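Local coordinates for protein D-isomer specific 2-hydroxyacid dehydrogenase NAD-binding (Xanthobacter autotrophicus, PDB 4XA8) that binds NADPH and probably interconverts D-2-hydroxyacids and the matching 2-oxoacids, at residues 102-107 and 153-158; 110-115 and 160-165; 201-206 and 231-236; 257-262 and 283-288. All coordinates share one frame; numbering follows the deposited sequence.

Contact 1: residues 102-107 and 153-158; sequences NMSQMM and GDLGAA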
loop_
_atom_site.group_PDB
_atom_site.type_symbol
_atom_site.label_atom_id
_atom_site.label_comp_id
_atom_site.label_asym_id
_atom_site.label_seq_id
_atom_site.Cartn_x
_atom_site.Cartn_y
_atom_site.Cartn_z
ATOM N N ASN A 102 -5.777 3.136 -18.758
ATOM C CA ASN A 102 -5.360 2.551 -17.494
ATOM C C ASN A 102 -5.463 3.383 -16.227
ATOM O O ASN A 102 -4.993 2.970 -15.160
ATOM C CB ASN A 102 -3.929 2.122 -17.676
ATOM C CG ASN A 102 -3.844 0.750 -18.319
ATOM O OD1 ASN A 102 -4.566 -0.183 -17.917
ATOM N ND2 ASN A 102 -2.976 0.614 -19.308
ATOM N N MET A 103 -6.077 4.565 -16.300
ATOM C CA MET A 103 -6.100 5.421 -15.138
ATOM C C MET A 103 -6.942 4.722 -14.097
ATOM O O MET A 103 -6.697 4.879 -12.889
ATOM C CB MET A 103 -6.692 6.804 -15.466
ATOM C CG MET A 103 -6.874 7.731 -14.251
ATOM S SD MET A 103 -8.333 8.795 -14.433
ATOM C CE MET A 103 -8.368 9.686 -12.876
ATOM N N SER A 104 -7.943 3.982 -14.560
ATOM C CA SER A 104 -8.793 3.197 -13.683
ATOM C C SER A 104 -7.958 2.231 -12.828
ATOM O O SER A 104 -8.259 2.022 -11.657
ATOM C CB SER A 104 -9.793 2.419 -14.509
ATOM O OG SER A 104 -10.604 1.662 -13.667
ATOM N N GLN A 105 -6.979 1.608 -13.471
ATOM C CA GLN A 105 -6.012 0.676 -12.816
ATOM C C GLN A 105 -5.080 1.372 -11.853
ATOM O O GLN A 105 -4.946 0.980 -10.724
ATOM C CB GLN A 105 -5.132 -0.017 -13.871
ATOM C CG GLN A 105 -4.096 -0.925 -13.225
ATOM C CD GLN A 105 -4.771 -2.047 -12.478
ATOM O OE1 GLN A 105 -5.167 -3.045 -13.107
ATOM N NE2 GLN A 105 -4.901 -1.922 -11.127
ATOM N N MET A 106 -4.443 2.428 -12.316
ATOM C CA MET A 106 -3.557 3.192 -11.491
ATOM C C MET A 106 -4.265 3.813 -10.270
ATOM O O MET A 106 -3.722 3.878 -9.181
ATOM C CB MET A 106 -2.942 4.290 -12.344
ATOM C CG MET A 106 -1.870 5.107 -11.649
ATOM S SD MET A 106 -1.346 6.503 -12.664
ATOM C CE MET A 106 -0.191 7.246 -11.537
ATOM N N MET A 107 -5.478 4.303 -10.471
ATOM C CA MET A 107 -6.264 4.771 -9.360
ATOM C C MET A 107 -6.644 3.635 -8.383
ATOM O O MET A 107 -6.540 3.794 -7.174
ATOM C CB MET A 107 -7.514 5.508 -9.883
ATOM C CG MET A 107 -8.506 5.813 -8.798
ATOM S SD MET A 107 -7.939 7.101 -7.681
ATOM C CE MET A 107 -8.302 8.534 -8.732
ATOM N N GLY A 153 -18.904 5.442 -9.622
ATOM C CA GLY A 153 -18.667 5.614 -11.059
ATOM C C GLY A 153 -17.578 4.671 -11.519
ATOM O O GLY A 153 -17.211 3.768 -10.795
ATOM N N ASP A 154 -17.068 4.878 -12.721
ATOM C CA ASP A 154 -16.124 3.932 -13.290
ATOM C C ASP A 154 -14.925 3.740 -12.372
ATOM O O ASP A 154 -14.529 2.604 -12.101
ATOM C CB ASP A 154 -15.665 4.378 -14.653
ATOM C CG ASP A 154 -16.743 4.213 -15.711
ATOM O OD1 ASP A 154 -17.646 3.358 -15.568
ATOM O OD2 ASP A 154 -16.666 4.945 -16.699
ATOM N N LEU A 155 -14.407 4.817 -11.797
ATOM C CA LEU A 155 -13.225 4.679 -10.937
ATOM C C LEU A 155 -13.587 4.042 -9.595
ATOM O O LEU A 155 -12.921 3.126 -9.174
ATOM C CB LEU A 155 -12.533 6.028 -10.757
ATOM C CG LEU A 155 -11.980 6.610 -12.061
ATOM C CD1 LEU A 155 -11.516 8.042 -11.826
ATOM C CD2 LEU A 155 -10.844 5.777 -12.611
ATOM N N GLY A 156 -14.667 4.490 -8.947
ATOM C CA GLY A 156 -15.028 4.012 -7.632
ATOM C C GLY A 156 -15.458 2.544 -7.605
ATOM O O GLY A 156 -15.079 1.782 -6.700
ATOM N N ALA A 157 -16.261 2.156 -8.599
ATOM C CA ALA A 157 -16.636 0.769 -8.769
ATOM C C ALA A 157 -15.435 -0.135 -8.968
ATOM O O ALA A 157 -15.329 -1.183 -8.313
ATOM C CB ALA A 157 -17.629 0.593 -9.900
ATOM N N ALA A 158 -14.476 0.264 -9.792
ATOM C CA ALA A 158 -13.269 -0.582 -9.946
ATOM C C ALA A 158 -12.455 -0.702 -8.657
ATOM O O ALA A 158 -11.939 -1.819 -8.312
ATOM C CB ALA A 158 -12.379 -0.089 -11.078
HETATM O O HOH W 1 -10.205 3.025 -9.646
#
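Leu155 reaches from the start of helix 154-165 to the start of helix 103-119 and meets Met103, Ser104 and Met107 there. Its CG stands anti to the carbonyl carbon (chi1 -64°), and the two methyl branches take different partners. CD2 lies against the backbone of Ser104, with Leu155 CD2 3.5 Å from Ser104 CA. It also reaches the base of the Met107 side chain, where Leu155 CD2 is 4.3 Å from Met107 CB. The other branch, CD1, meets the end of Met103, with Leu155 CD1 3.7 Å from Met103 CE. These two side chains cross at about a right angle. The Met103 chain bends at chi2 (-146°), and its end comes nearer to Leu155 than its base.

Ser104 also touches the next turn of the facing helix. Its hydroxyl oxygen meets a methyl group, with Ser104 OG 3.6 Å from Ala158 CB. No direct hydrogen bond joins the two segments. A water bridges them instead, donating to Ser104 O at 3.0 Å and to Leu155 O at 2.8 Å.

Gly153 and Gly156 fit the glycine-rich GxGxxG pattern of Rossmann dinucleotide-binding folds. Asp154, Leu155 and Gly156 bind NADPH in a structure of this protein, so the contact lies at the cofactor site. The axes of 103-107 and 154-158 approach to 9.2 Å at 48°. Beyond the pair, Met107 packs on Met205, just past strand 201-204, and on Ala285. Met103 touches Ser286 in the loop before helix 290-306, and Met106 packs on Arg120 of the second subunit.

Contact 2: residues 110-115 and 160-165; sequences FVLFCV and ALELAR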
loop_
_atom_site.group_PDB
_atom_site.type_symbol
_atom_site.label_atom_id
_atom_site.label_comp_id
_atom_site.label_asym_id
_atom_site.label_seq_id
_atom_site.Cartn_x
_atom_site.Cartn_y
_atom_site.Cartn_z
ATOM N N PHE A 110 -3.677 2.742 -6.375
ATOM C CA PHE A 110 -3.363 3.730 -5.365
ATOM C C PHE A 110 -4.337 3.642 -4.137
ATOM O O PHE A 110 -3.934 3.729 -2.991
ATOM C CB PHE A 110 -3.403 5.156 -5.956
ATOM C CG PHE A 110 -2.908 6.203 -4.996
ATOM C CD1 PHE A 110 -1.557 6.326 -4.743
ATOM C CD2 PHE A 110 -3.776 7.002 -4.301
ATOM C CE1 PHE A 110 -1.081 7.269 -3.840
ATOM C CE2 PHE A 110 -3.312 7.937 -3.405
ATOM C CZ PHE A 110 -1.958 8.078 -3.171
ATOM N N VAL A 111 -5.635 3.472 -4.411
ATOM C CA VAL A 111 -6.614 3.304 -3.353
ATOM C C VAL A 111 -6.299 2.086 -2.503
ATOM O O VAL A 111 -6.397 2.139 -1.283
ATOM C CB VAL A 111 -8.013 3.223 -3.927
ATOM C CG1 VAL A 111 -9.014 2.760 -2.882
ATOM C CG2 VAL A 111 -8.417 4.574 -4.473
ATOM N N LEU A 112 -5.918 0.992 -3.133
ATOM C CA LEU A 112 -5.563 -0.202 -2.352
ATOM C C LEU A 112 -4.375 0.082 -1.443
ATOM O O LEU A 112 -4.382 -0.306 -0.267
ATOM C CB LEU A 112 -5.251 -1.355 -3.301
ATOM C CG LEU A 112 -4.919 -2.686 -2.652
ATOM C CD1 LEU A 112 -6.070 -3.213 -1.781
ATOM C CD2 LEU A 112 -4.645 -3.655 -3.784
ATOM N N PHE A 113 -3.364 0.757 -1.967
ATOM C CA PHE A 113 -2.250 1.197 -1.109
ATOM C C PHE A 113 -2.734 2.009 0.105
ATOM O O PHE A 113 -2.327 1.738 1.231
ATOM C CB PHE A 113 -1.231 2.027 -1.923
ATOM C CG PHE A 113 -0.379 2.925 -1.058
ATOM C CD1 PHE A 113 0.691 2.421 -0.343
ATOM C CD2 PHE A 113 -0.681 4.268 -0.937
ATOM C CE1 PHE A 113 1.446 3.270 0.486
ATOM C CE2 PHE A 113 0.055 5.121 -0.107
ATOM C CZ PHE A 113 1.100 4.614 0.618
ATOM N N CYS A 114 -3.612 3.003 -0.121
ATOM C CA CYS A 114 -4.063 3.876 0.975
ATOM C C CYS A 114 -4.925 3.098 2.007
ATOM O O CYS A 114 -4.747 3.228 3.219
ATOM C CB CYS A 114 -4.942 5.005 0.428
ATOM S SG CYS A 114 -4.103 6.181 -0.605
ATOM N N VAL A 115 -5.817 2.236 1.507
ATOM C CA VAL A 115 -6.665 1.422 2.384
ATOM C C VAL A 115 -5.784 0.467 3.190
ATOM O O VAL A 115 -5.977 0.369 4.428
ATOM C CB VAL A 115 -7.726 0.664 1.621
ATOM C CG1 VAL A 115 -8.445 -0.358 2.511
ATOM C CG2 VAL A 115 -8.700 1.654 1.043
ATOM N N ALA A 160 -13.663 -0.347 -5.548
ATOM C CA ALA A 160 -14.445 -1.189 -4.619
ATOM C C ALA A 160 -14.365 -2.720 -4.911
ATOM O O ALA A 160 -14.188 -3.523 -3.995
ATOM C CB ALA A 160 -15.875 -0.728 -4.529
ATOM N N LEU A 161 -14.434 -3.099 -6.175
ATOM C CA LEU A 161 -14.243 -4.500 -6.583
ATOM C C LEU A 161 -12.859 -5.010 -6.214
ATOM O O LEU A 161 -12.711 -6.166 -5.739
ATOM C CB LEU A 161 -14.431 -4.685 -8.103
ATOM C CG LEU A 161 -15.873 -4.531 -8.602
ATOM C CD1 LEU A 161 -15.898 -4.393 -10.137
ATOM C CD2 LEU A 161 -16.707 -5.682 -8.101
ATOM N N GLU A 162 -11.831 -4.187 -6.422
ATOM C CA GLU A 162 -10.453 -4.609 -6.085
ATOM C C GLU A 162 -10.268 -4.792 -4.581
ATOM O O GLU A 162 -9.647 -5.746 -4.130
ATOM C CB GLU A 162 -9.397 -3.628 -6.597
ATOM C CG GLU A 162 -7.950 -4.137 -6.417
ATOM C CD GLU A 162 -7.627 -5.444 -7.146
ATOM O OE1 GLU A 162 -8.196 -5.721 -8.236
ATOM O OE2 GLU A 162 -6.758 -6.209 -6.626
ATOM N N LEU A 163 -10.808 -3.867 -3.806
ATOM C CA LEU A 163 -10.800 -4.003 -2.333
ATOM C C LEU A 163 -11.470 -5.274 -1.818
ATOM O O LEU A 163 -10.977 -5.940 -0.884
ATOM C CB LEU A 163 -11.433 -2.775 -1.701
ATOM C CG LEU A 163 -10.671 -1.459 -1.761
ATOM C CD1 LEU A 163 -11.550 -0.301 -1.321
ATOM C CD2 LEU A 163 -9.414 -1.505 -0.903
ATOM N N ALA A 164 -12.564 -5.667 -2.451
ATOM C CA ALA A 164 -13.244 -6.862 -2.042
ATOM C C ALA A 164 -12.418 -8.106 -2.260
ATOM O O ALA A 164 -12.538 -9.026 -1.448
ATOM C CB ALA A 164 -14.600 -6.976 -2.719
ATOM N N ARG A 165 -11.490 -8.105 -3.226
ATOM C CA ARG A 165 -10.582 -9.243 -3.407
ATOM C C ARG A 165 -9.653 -9.459 -2.248
ATOM O O ARG A 165 -9.179 -10.571 -2.045
ATOM C CB ARG A 165 -9.737 -9.108 -4.671
ATOM C CG ARG A 165 -10.548 -8.965 -5.940
ATOM C CD ARG A 165 -9.624 -8.829 -7.168
ATOM N NE ARG A 165 -8.410 -9.654 -7.045
ATOM C CZ ARG A 165 -8.241 -10.867 -7.576
ATOM N NH1 ARG A 165 -9.202 -11.444 -8.298
ATOM N NH2 ARG A 165 -7.103 -11.522 -7.394
#
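Leu163 of helix 154-165 packs against Val111, Leu112 and Val115 of helix 103-119 in the Rossmann-type NAD-binding domain. The two helices lie on the same face of its parallel sheet. The axes of 110-115 and 160-165 come within 9.8 Å and cross at 48°. The contact is apolar and buried, with no hydrogen bond from one segment to the other.

Leu163 has its CG anti to the carbonyl carbon (chi1 -71°), which sends its end toward the facing helix. Leu112 comes from helix 103-119 with its CG anti to the backbone N (chi1 -178°). The two leucines slide past each other in opposite directions, and Leu112 CD1 lies 3.9 Å from Leu163 CD2. Val115 meets the same methyl at an oblique crossing. CD2 sits close to CB and both branches of the valine, with Leu163 CD2 3.7 Å from Val115 CG1. The other branch of Leu163 touches both valines, with Leu163 CD1 4.2 Å from Val115 CG2 and 4.3 Å from Val111 CG1.

On the sheet side, Leu163 and Val115 both rest on Val147 of strand 146-150. Val111 and Val115 also touch Val203 of strand 201-204. At the outer side the contact borders the dimer interface. Leu112 packs on Leu112 of the second subunit, and Glu162 forms a salt bridge with Arg165 of that subunit. Within its own helix, Glu162 OE2 has a long salt bridge of 3.8 Å to Arg165 NE. The aliphatic part of Glu162 still belongs to the contact, with Glu162 CG 4.3 Å from Leu112 CD2.

Contact 3: residues 201-206 and 231-236; sequences IVVVML and INVARG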
loop_
_atom_site.group_PDB
_atom_site.type_symbol
_atom_site.label_atom_id
_atom_site.label_comp_id
_atom_site.label_asym_id
_atom_site.label_seq_id
_atom_site.Cartn_x
_atom_site.Cartn_y
_atom_site.Cartn_z
ATOM N N ILE A 201 -12.982 2.811 7.579
ATOM C CA ILE A 201 -12.119 3.526 6.631
ATOM C C ILE A 201 -13.023 4.020 5.539
ATOM O O ILE A 201 -13.853 3.235 4.996
ATOM C CB ILE A 201 -11.042 2.597 6.035
ATOM C CG1 ILE A 201 -10.171 2.012 7.151
ATOM C CG2 ILE A 201 -10.155 3.311 5.049
ATOM C CD1 ILE A 201 -9.311 0.861 6.738
ATOM N N VAL A 202 -12.904 5.298 5.164
ATOM C CA VAL A 202 -13.766 5.779 4.081
ATOM C C VAL A 202 -12.894 6.333 2.946
ATOM O O VAL A 202 -11.852 6.954 3.192
ATOM C CB VAL A 202 -14.842 6.803 4.580
ATOM C CG1 VAL A 202 -14.185 8.063 5.063
ATOM C CG2 VAL A 202 -15.836 7.177 3.493
ATOM N N VAL A 203 -13.276 6.016 1.696
ATOM C CA VAL A 203 -12.520 6.499 0.476
ATOM C C VAL A 203 -13.420 7.405 -0.331
ATOM O O VAL A 203 -14.444 6.968 -0.895
ATOM C CB VAL A 203 -11.973 5.370 -0.417
ATOM C CG1 VAL A 203 -11.020 5.930 -1.445
ATOM C CG2 VAL A 203 -11.293 4.286 0.395
ATOM N N VAL A 204 -13.073 8.676 -0.401
ATOM C CA VAL A 204 -13.849 9.615 -1.239
ATOM C C VAL A 204 -13.413 9.518 -2.718
ATOM O O VAL A 204 -12.255 9.843 -3.070
ATOM C CB VAL A 204 -13.645 11.068 -0.815
ATOM C CG1 VAL A 204 -14.565 11.985 -1.640
ATOM C CG2 VAL A 204 -13.942 11.245 0.667
ATOM N N MET A 205 -14.321 9.074 -3.576
ATOM C CA MET A 205 -14.088 8.911 -4.998
ATOM C C MET A 205 -15.280 9.467 -5.819
ATOM O O MET A 205 -15.654 8.903 -6.860
ATOM C CB MET A 205 -13.874 7.441 -5.374
ATOM C CG MET A 205 -12.809 6.790 -4.541
ATOM S SD MET A 205 -12.394 5.137 -5.156
ATOM C CE MET A 205 -11.588 5.579 -6.673
ATOM N N LEU A 206 -15.877 10.562 -5.345
ATOM C CA LEU A 206 -17.045 11.132 -6.038
ATOM C C LEU A 206 -16.601 12.079 -7.126
ATOM O O LEU A 206 -15.764 12.909 -6.889
ATOM C CB LEU A 206 -17.880 11.926 -5.058
ATOM C CG LEU A 206 -18.774 11.115 -4.171
ATOM C CD1 LEU A 206 -19.150 11.980 -2.990
ATOM C CD2 LEU A 206 -19.995 10.657 -4.963
ATOM N N ILE A 231 -9.671 8.842 3.496
ATOM C CA ILE A 231 -8.838 8.880 2.317
ATOM C C ILE A 231 -9.579 9.722 1.252
ATOM O O ILE A 231 -10.742 9.426 0.946
ATOM C CB ILE A 231 -8.627 7.491 1.753
ATOM C CG1 ILE A 231 -7.850 6.643 2.754
ATOM C CG2 ILE A 231 -7.893 7.529 0.407
ATOM C CD1 ILE A 231 -7.990 5.174 2.490
ATOM N N ASN A 232 -8.915 10.746 0.708
ATOM C CA ASN A 232 -9.536 11.600 -0.369
ATOM C C ASN A 232 -8.717 11.555 -1.626
ATOM O O ASN A 232 -7.564 12.007 -1.620
ATOM C CB ASN A 232 -9.680 13.030 0.049
ATOM C CG ASN A 232 -10.590 13.807 -0.889
ATOM O OD1 ASN A 232 -11.240 13.222 -1.758
ATOM N ND2 ASN A 232 -10.613 15.119 -0.730
ATOM N N VAL A 233 -9.285 10.958 -2.688
ATOM C CA VAL A 233 -8.635 10.898 -3.995
ATOM C C VAL A 233 -9.550 11.520 -5.074
ATOM O O VAL A 233 -9.267 11.378 -6.252
ATOM C CB VAL A 233 -8.222 9.467 -4.408
ATOM C CG1 VAL A 233 -7.106 8.936 -3.460
ATOM C CG2 VAL A 233 -9.406 8.514 -4.366
ATOM N N ALA A 234 -10.601 12.224 -4.699
ATOM C CA ALA A 234 -11.546 12.759 -5.694
ATOM C C ALA A 234 -11.098 14.156 -6.074
ATOM O O ALA A 234 -10.381 14.341 -7.021
ATOM C CB ALA A 234 -12.948 12.807 -5.143
ATOM N N ARG A 235 -11.527 15.120 -5.299
ATOM C CA ARG A 235 -11.318 16.537 -5.574
ATOM C C ARG A 235 -11.434 17.181 -4.186
ATOM O O ARG A 235 -12.267 16.754 -3.337
ATOM C CB ARG A 235 -12.365 17.132 -6.550
ATOM C CG ARG A 235 -12.303 16.655 -7.992
ATOM C CD ARG A 235 -10.953 16.946 -8.640
ATOM N N GLY A 236 -10.565 18.161 -3.939
ATOM C CA GLY A 236 -10.511 18.840 -2.649
ATOM C C GLY A 236 -11.878 19.265 -2.133
ATOM O O GLY A 236 -12.196 18.959 -0.977
#
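Ile231 faces Val203 across two parallel strands, 201-204 and 228-232, which form a beta-alpha-beta unit with helix 218-223 in the Rossmann-type sheet. Its side chain runs along the neighbouring strand. Ile231 CB lies 3.6 Å from Val202 O, and CG1 stays near the same carbonyl oxygen. With CG1 anti to the carbonyl carbon (chi1 -65°), CG2 is left anti to the backbone N and meets Val203, Ile231 CG2 being 4.0 Å from Val203 CG1. The two side chains lie side by side and point the same way. At the tip, Ile231 CD1 meets Ile201 CG2 at 3.8 Å and also reaches Val203 CG2. Helix 103-119 packs over this face through Cys114 and Val115.

Backbone hydrogen bonds pair the two strands. Ile231 N donates to Val202 O, and Val204 N to Ile231 O at 2.8 Å in a nearly straight bond (173°). Val233 N then donates to Val204 O, in the plane of that carbonyl, carrying the pairing past the end of the strand.

On the opposite face Val204 pairs with Asn232. Its CB and CG1 rest on the amide oxygen, with Val204 CB 3.4 Å from Asn232 OD1. Past the strand ends, Val233 and Ala234 belong to the NADPH site. Asn232 shapes this turn as an Asx turn: Ala234 N donates to Asn232 OD1 at 3.2 Å, from above the amide plane.

Contact 4: residues 257-262 and 283-288; sequences TLDVFE and HLASIA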
loop_
_atom_site.group_PDB
_atom_site.type_symbol
_atom_site.label_atom_id
_atom_site.label_comp_id
_atom_site.label_asym_id
_atom_site.label_seq_id
_atom_site.Cartn_x
_atom_site.Cartn_y
_atom_site.Cartn_z
ATOM N N THR A 257 -5.303 10.186 4.646
ATOM C CA THR A 257 -4.454 10.189 3.483
ATOM C C THR A 257 -5.198 11.053 2.434
ATOM O O THR A 257 -6.324 10.741 2.009
ATOM C CB THR A 257 -4.077 8.779 2.941
ATOM O OG1 THR A 257 -3.417 7.986 3.965
ATOM C CG2 THR A 257 -3.194 8.888 1.731
ATOM N N LEU A 258 -4.555 12.159 2.041
ATOM C CA LEU A 258 -5.209 13.207 1.239
ATOM C C LEU A 258 -4.334 13.462 0.025
ATOM O O LEU A 258 -3.162 13.821 0.173
ATOM C CB LEU A 258 -5.386 14.483 2.064
ATOM C CG LEU A 258 -6.148 14.338 3.382
ATOM C CD1 LEU A 258 -6.042 15.658 4.116
ATOM C CD2 LEU A 258 -7.597 13.911 3.156
ATOM N N ASP A 259 -4.890 13.207 -1.162
ATOM C CA ASP A 259 -4.185 13.364 -2.447
ATOM C C ASP A 259 -4.601 14.609 -3.248
ATOM O O ASP A 259 -4.023 14.888 -4.303
ATOM C CB ASP A 259 -4.450 12.133 -3.345
ATOM C CG ASP A 259 -3.530 12.050 -4.530
ATOM O OD1 ASP A 259 -2.311 12.174 -4.352
ATOM O OD2 ASP A 259 -4.016 11.806 -5.661
ATOM N N VAL A 260 -5.623 15.311 -2.768
ATOM C CA VAL A 260 -6.253 16.408 -3.455
ATOM C C VAL A 260 -6.723 17.449 -2.402
ATOM O O VAL A 260 -7.013 17.083 -1.251
ATOM C CB VAL A 260 -7.480 15.958 -4.251
ATOM C CG1 VAL A 260 -7.139 14.949 -5.346
ATOM C CG2 VAL A 260 -8.523 15.328 -3.299
ATOM N N PHE A 261 -6.728 18.739 -2.765
ATOM C CA PHE A 261 -6.915 19.788 -1.763
ATOM C C PHE A 261 -7.709 20.906 -2.370
ATOM O O PHE A 261 -7.785 21.008 -3.577
ATOM C CB PHE A 261 -5.567 20.297 -1.246
ATOM C CG PHE A 261 -4.704 19.185 -0.719
ATOM C CD1 PHE A 261 -3.910 18.465 -1.569
ATOM C CD2 PHE A 261 -4.806 18.783 0.584
ATOM C CE1 PHE A 261 -3.154 17.401 -1.103
ATOM C CE2 PHE A 261 -4.067 17.732 1.063
ATOM C CZ PHE A 261 -3.235 17.039 0.199
ATOM N N GLU A 262 -8.255 21.768 -1.533
ATOM C CA GLU A 262 -8.969 22.912 -2.056
ATOM C C GLU A 262 -8.087 23.807 -2.913
ATOM O O GLU A 262 -8.533 24.181 -3.998
ATOM C CB GLU A 262 -9.666 23.712 -0.965
ATOM C CG GLU A 262 -11.071 23.191 -0.772
ATOM C CD GLU A 262 -11.740 23.765 0.448
ATOM O OE1 GLU A 262 -11.307 24.898 0.864
ATOM O OE2 GLU A 262 -12.691 23.079 0.952
ATOM N N HIS A 283 -1.317 14.787 -5.660
ATOM C CA HIS A 283 -1.936 14.370 -6.925
ATOM C C HIS A 283 -1.357 13.158 -7.594
ATOM O O HIS A 283 -1.127 13.154 -8.808
ATOM C CB HIS A 283 -1.861 15.531 -7.915
ATOM C CG HIS A 283 -3.105 16.330 -7.966
ATOM N ND1 HIS A 283 -3.557 16.924 -9.124
ATOM C CD2 HIS A 283 -4.022 16.605 -7.009
ATOM C CE1 HIS A 283 -4.695 17.546 -8.873
ATOM N NE2 HIS A 283 -5.003 17.359 -7.600
ATOM N N LEU A 284 -1.095 12.135 -6.820
ATOM C CA LEU A 284 -0.508 10.921 -7.308
ATOM C C LEU A 284 -1.505 9.916 -7.815
ATOM O O LEU A 284 -1.129 8.987 -8.524
ATOM C CB LEU A 284 0.271 10.220 -6.196
ATOM C CG LEU A 284 1.387 11.040 -5.568
ATOM C CD1 LEU A 284 2.070 10.129 -4.531
ATOM C CD2 LEU A 284 2.359 11.543 -6.611
ATOM N N ALA A 285 -2.762 10.019 -7.406
ATOM C CA ALA A 285 -3.693 8.922 -7.722
ATOM C C ALA A 285 -4.090 8.958 -9.194
ATOM O O ALA A 285 -4.301 7.935 -9.815
ATOM C CB ALA A 285 -4.940 9.044 -6.873
ATOM N N SER A 286 -4.212 10.164 -9.721
ATOM C CA SER A 286 -4.847 10.446 -10.997
ATOM C C SER A 286 -3.897 11.197 -11.955
ATOM O O SER A 286 -4.361 11.899 -12.872
ATOM C CB SER A 286 -6.080 11.332 -10.708
ATOM O OG SER A 286 -5.706 12.402 -9.817
ATOM N N ILE A 287 -2.592 11.010 -11.792
ATOM C CA ILE A 287 -1.583 11.742 -12.591
ATOM C C ILE A 287 -1.565 11.369 -14.094
ATOM O O ILE A 287 -1.580 10.209 -14.477
ATOM C CB ILE A 287 -0.170 11.668 -11.928
ATOM C CG1 ILE A 287 0.741 12.809 -12.425
ATOM C CG2 ILE A 287 0.482 10.330 -12.155
ATOM C CD1 ILE A 287 0.700 14.061 -11.552
ATOM N N ALA A 288 -1.598 12.375 -14.971
ATOM C CA ALA A 288 -1.408 12.133 -16.398
ATOM C C ALA A 288 0.049 11.819 -16.802
ATOM O O ALA A 288 1.028 12.463 -16.345
ATOM C CB ALA A 288 -1.949 13.303 -17.206
HETATM O O HOH W 2 -6.369 12.279 -7.177
#
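Asp259 holds its CG anti to the backbone N (chi1 -167°), and chi2 of 49° turns the carboxylate to the backbone N-H groups of Leu284 and Ala285. It lies just past strand 253-258 of the Rossmann-type sheet, facing the loop after strand 278-280. Leu284 N reaches the syn lone pair of Asp259 OD1 at 2.8 Å. Ala285 N meets Asp259 OD2 on its syn side, 33° out of the carboxylate plane. OD1 also hydrogen-bonds to Thr281 OG1, so several bonds fix the buried group.

The backbone adds a further link, with His283 N donating to Asp259 O at 3.0 Å. The His283 ring turns an edge to the same oxygen, with His283 CD2 3.2 Å from Asp259 O. The Val260 and His283 side chains cross at about a right angle, with Val260 CG1 3.9 Å from His283 CD2.

Asp259, Ala285 and Ser286 are NADPH-binding residues, so the carboxylate probably helps to hold the loop that lines the cofactor site. A water extends the network, donating to Asp259 OD2 at 2.8 Å and accepting from Ser286 OG at 2.7 Å.

Contacts 1 and 2 are successive parts of one helix pair, 103-119 with 154-165, with centres about 10 Å apart. Contacts 3 and 4 have centres about 9 Å apart at the ends of neighbouring strands, and Asn232 N probably hydrogen-bonds to Thr257 O at 2.9 Å. Met205 ties contact 3 to the glycine-rich start of helix 154-165 in contact 1, with Gly156 CA 3.8 Å from Met205 SD. Phe110 of contact 2 packs on contact 4, where Phe110 CD2 is 3.5 Å from Ala285 CB. Contacts 1, 3 and 4 hold residues of the NADPH site, while contact 2 packs on the sheet. Contacts 1, 2 and 4 touch the second subunit.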